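Local coordinates for protein photoreceptor-histidine kinase BphP (Stigmatella aurantiaca DW4/3-1, PDB 6BAF) that senses light through a bound biliverdin chromophore and, as a photoreceptor histidine kinase, probably passes the signal on by phosphorylation to control cell development, at residues P11-L20 / I209-V220. Sequence-based numbering, arbitrary orientation.
Sequences PGAIQPHGVL and IIPTIDYQPARV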
loop_
_atom_site.group_PDB
_atom_site.type_symbol
_atom_site.label_atom_id
_atom_site.label_comp_id
_atom_site.label_asym_id
_atom_site.label_seq_id
_atom_site.Cartn_x
_atom_site.Cartn_y
_atom_site.Cartn_z
ATOM N N PRO A 11 30.589 -10.319 3.886
ATOM C CA PRO A 11 31.636 -9.349 4.243
ATOM C C PRO A 11 32.046 -9.381 5.706
ATOM O O PRO A 11 33.096 -8.830 6.044
ATOM C CB PRO A 11 30.993 -7.992 3.887
ATOM C CG PRO A 11 29.482 -8.247 4.114
ATOM C CD PRO A 11 29.325 -9.639 3.483
ATOM N N GLY A 12 31.266 -9.958 6.606
ATOM C CA GLY A 12 31.668 -9.884 7.999
ATOM C C GLY A 12 31.349 -8.579 8.672
ATOM O O GLY A 12 31.665 -8.417 9.878
ATOM N N ALA A 13 30.693 -7.653 7.956
ATOM C CA ALA A 13 30.454 -6.317 8.481
ATOM C C ALA A 13 29.176 -5.748 7.881
ATOM O O ALA A 13 28.688 -6.210 6.843
ATOM C CB ALA A 13 31.636 -5.390 8.182
ATOM N N ILE A 14 28.660 -4.708 8.535
ATOM C CA ILE A 14 27.463 -4.022 8.099
ATOM C C ILE A 14 27.730 -2.521 7.956
ATOM O O ILE A 14 28.723 -1.975 8.447
ATOM C CB ILE A 14 26.292 -4.239 9.069
ATOM C CG1 ILE A 14 26.668 -3.673 10.421
ATOM C CG2 ILE A 14 25.877 -5.677 9.127
ATOM C CD1 ILE A 14 25.470 -3.306 11.211
ATOM N N GLN A 15 26.783 -1.859 7.317
ATOM C CA GLN A 15 26.776 -0.412 7.244
ATOM C C GLN A 15 26.311 0.109 8.589
ATOM O O GLN A 15 25.310 -0.375 9.121
ATOM C CB GLN A 15 25.843 0.032 6.123
ATOM C CG GLN A 15 26.262 -0.478 4.751
ATOM C CD GLN A 15 25.317 -0.016 3.644
ATOM O OE1 GLN A 15 25.062 1.185 3.503
ATOM N NE2 GLN A 15 24.781 -0.964 2.867
ATOM N N PRO A 16 27.024 1.055 9.201
ATOM C CA PRO A 16 26.821 1.314 10.629
ATOM C C PRO A 16 25.618 2.169 10.987
ATOM O O PRO A 16 25.480 2.503 12.168
ATOM C CB PRO A 16 28.127 2.025 11.030
ATOM C CG PRO A 16 28.589 2.673 9.761
ATOM C CD PRO A 16 28.208 1.748 8.657
ATOM N N HIS A 17 24.717 2.535 10.055
ATOM C CA HIS A 17 23.563 3.331 10.498
ATOM C C HIS A 17 22.489 2.498 11.164
ATOM O O HIS A 17 21.542 3.076 11.713
ATOM C CB HIS A 17 22.919 4.097 9.335
ATOM C CG HIS A 17 22.469 3.216 8.211
ATOM N ND1 HIS A 17 23.341 2.714 7.265
ATOM C CD2 HIS A 17 21.243 2.738 7.887
ATOM C CE1 HIS A 17 22.667 1.975 6.398
ATOM N NE2 HIS A 17 21.392 1.961 6.763
ATOM N N GLY A 18 22.586 1.163 11.110
ATOM C CA GLY A 18 21.694 0.292 11.857
ATOM C C GLY A 18 22.523 -0.717 12.636
ATOM O O GLY A 18 23.751 -0.717 12.563
ATOM N N VAL A 19 21.835 -1.563 13.398
ATOM C CA VAL A 19 22.497 -2.613 14.158
ATOM C C VAL A 19 22.004 -3.944 13.616
ATOM O O VAL A 19 20.819 -4.091 13.317
ATOM C CB VAL A 19 22.240 -2.510 15.680
ATOM C CG1 VAL A 19 22.660 -3.824 16.382
ATOM C CG2 VAL A 19 23.059 -1.394 16.257
ATOM N N LEU A 20 22.912 -4.910 13.488
ATOM C CA LEU A 20 22.542 -6.279 13.156
ATOM C C LEU A 20 22.740 -7.180 14.373
ATOM O O LEU A 20 23.808 -7.169 14.988
ATOM C CB LEU A 20 23.370 -6.774 11.990
ATOM C CG LEU A 20 22.963 -8.164 11.498
ATOM C CD1 LEU A 20 22.909 -8.193 9.975
ATOM C CD2 LEU A 20 23.943 -9.229 12.081
ATOM N N ILE A 209 20.382 -0.513 -0.513
ATOM C CA ILE A 209 20.565 0.913 -0.286
ATOM C C ILE A 209 21.913 1.158 0.380
ATOM O O ILE A 209 22.300 0.460 1.333
ATOM C CB ILE A 209 19.406 1.534 0.532
ATOM C CG1 ILE A 209 19.586 3.063 0.552
ATOM C CG2 ILE A 209 19.332 0.964 1.945
ATOM C CD1 ILE A 209 18.393 3.818 1.046
ATOM N N ILE A 210 22.626 2.162 -0.132
ATOM C CA ILE A 210 23.889 2.648 0.420
ATOM C C ILE A 210 23.688 4.129 0.721
ATOM O O ILE A 210 23.885 4.962 -0.171
ATOM C CB ILE A 210 25.035 2.423 -0.575
ATOM C CG1 ILE A 210 25.040 0.972 -1.036
ATOM C CG2 ILE A 210 26.405 2.877 0.017
ATOM C CD1 ILE A 210 25.846 0.745 -2.313
ATOM N N PRO A 211 23.261 4.508 1.926
ATOM C CA PRO A 211 22.896 5.924 2.158
ATOM C C PRO A 211 24.086 6.860 2.210
ATOM O O PRO A 211 23.895 8.066 2.028
ATOM C CB PRO A 211 22.146 5.895 3.498
ATOM C CG PRO A 211 22.490 4.557 4.128
ATOM C CD PRO A 211 22.859 3.618 3.030
ATOM N N THR A 212 25.290 6.359 2.500
ATOM C CA THR A 212 26.529 7.096 2.282
ATOM C C THR A 212 27.631 6.111 1.913
ATOM O O THR A 212 27.776 5.060 2.561
ATOM C CB THR A 212 26.951 7.914 3.501
ATOM O OG1 THR A 212 28.189 8.548 3.187
ATOM C CG2 THR A 212 27.139 7.048 4.753
ATOM N N ILE A 213 28.389 6.423 0.858
ATOM C CA ILE A 213 29.493 5.535 0.518
ATOM C C ILE A 213 30.692 5.690 1.439
ATOM O O ILE A 213 31.612 4.885 1.339
ATOM C CB ILE A 213 29.997 5.714 -0.921
ATOM C CG1 ILE A 213 30.790 7.020 -1.031
ATOM C CG2 ILE A 213 28.832 5.586 -1.905
ATOM C CD1 ILE A 213 31.478 7.191 -2.397
ATOM N N ASP A 214 30.696 6.669 2.356
ATOM C CA ASP A 214 31.786 6.894 3.321
ATOM C C ASP A 214 31.327 6.428 4.690
ATOM O O ASP A 214 30.655 7.163 5.425
ATOM C CB ASP A 214 32.185 8.364 3.381
ATOM C CG ASP A 214 32.771 8.845 2.069
ATOM O OD1 ASP A 214 33.608 8.099 1.495
ATOM O OD2 ASP A 214 32.363 9.943 1.602
ATOM N N TYR A 215 31.670 5.201 5.030
ATOM C CA TYR A 215 31.277 4.676 6.322
ATOM C C TYR A 215 32.370 3.730 6.778
ATOM O O TYR A 215 33.092 3.149 5.962
ATOM C CB TYR A 215 29.915 3.956 6.252
ATOM C CG TYR A 215 29.883 2.696 5.383
ATOM C CD1 TYR A 215 30.192 1.444 5.928
ATOM C CD2 TYR A 215 29.516 2.756 4.045
ATOM C CE1 TYR A 215 30.163 0.277 5.143
ATOM C CE2 TYR A 215 29.472 1.606 3.247
ATOM C CZ TYR A 215 29.806 0.371 3.816
ATOM O OH TYR A 215 29.753 -0.755 3.066
ATOM N N GLN A 216 32.471 3.565 8.083
ATOM C CA GLN A 216 33.381 2.583 8.620
ATOM C C GLN A 216 32.600 1.295 8.857
ATOM O O GLN A 216 31.696 1.294 9.716
ATOM C CB GLN A 216 34.001 3.105 9.916
ATOM C CG GLN A 216 34.878 2.099 10.638
ATOM C CD GLN A 216 36.333 2.277 10.221
ATOM O OE1 GLN A 216 36.926 1.377 9.612
ATOM N NE2 GLN A 216 36.906 3.467 10.513
ATOM N N PRO A 217 32.891 0.201 8.141
ATOM C CA PRO A 217 32.111 -1.036 8.326
ATOM C C PRO A 217 32.132 -1.469 9.783
ATOM O O PRO A 217 33.147 -1.335 10.465
ATOM C CB PRO A 217 32.819 -2.046 7.407
ATOM C CG PRO A 217 33.488 -1.205 6.334
ATOM C CD PRO A 217 33.949 0.045 7.124
ATOM N N ALA A 218 30.971 -1.874 10.308
ATOM C CA ALA A 218 30.869 -2.323 11.701
ATOM C C ALA A 218 30.939 -3.858 11.722
ATOM O O ALA A 218 30.023 -4.533 11.225
ATOM C CB ALA A 218 29.579 -1.823 12.352
ATOM N N ARG A 219 32.034 -4.405 12.261
ATOM C CA ARG A 219 32.208 -5.858 12.307
ATOM C C ARG A 219 31.088 -6.513 13.108
ATOM O O ARG A 219 30.589 -5.967 14.095
ATOM C CB ARG A 219 33.575 -6.245 12.917
ATOM C CG ARG A 219 34.754 -5.656 12.140
ATOM C CD ARG A 219 35.127 -6.527 10.946
ATOM N NE ARG A 219 35.385 -5.631 9.812
ATOM C CZ ARG A 219 35.518 -6.000 8.528
ATOM N NH1 ARG A 219 35.411 -7.303 8.182
ATOM N NH2 ARG A 219 35.742 -5.046 7.595
ATOM N N VAL A 220 30.695 -7.700 12.667
ATOM C CA VAL A 220 29.715 -8.504 13.385
ATOM C C VAL A 220 30.491 -9.440 14.300
ATOM O O VAL A 220 31.206 -10.327 13.820
ATOM C CB VAL A 220 28.815 -9.293 12.431
ATOM C CG1 VAL A 220 27.813 -10.056 13.240
ATOM C CG2 VAL A 220 28.111 -8.335 11.449
HETATM O O HOH W 1 26.065 3.582 4.196
#
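Q15 reaches from the PAS side into the 209-220 segment of the GAF domain. From CB, chi1 of -61° sets Q15 CG beside the backbone N and over one face of the Y215 ring, 4.1 Å from its centroid and 24° off the normal, a CH-pi contact. Beyond CG the chain is extended, bringing Q15 CD to 3.8 Å from I209 O. Q15 OE1 touches P211 CD at 3.3 Å and accepts from a water at 2.7 Å that also donates to T212 O. Q15 NE2 gives a hydrogen bond to I209 O, 3.2 Å and 152° at the hydrogen, nearly in the amide plane, and another to R238 O. Cutting Q15 back to alanine would probably leave I209 O and R238 O without this amide donor, take CG from over the Y215 ring and cost the water one of its two acceptors. P211 CG lies over the H17 ring face, 3.8 Å from its centroid. I14 and A218 form an antiparallel hydrogen-bonded pair, A218 N to I14 O being 2.9 Å, and V220 N reaches G12 O at 3.0 Å. This is consistent with the phytochrome knot, the N-terminal segment threading a GAF lasso. Main-chain bonds hold one end of the crossing, the Q15 amide the other, beside I210 of the biliverdin pocket.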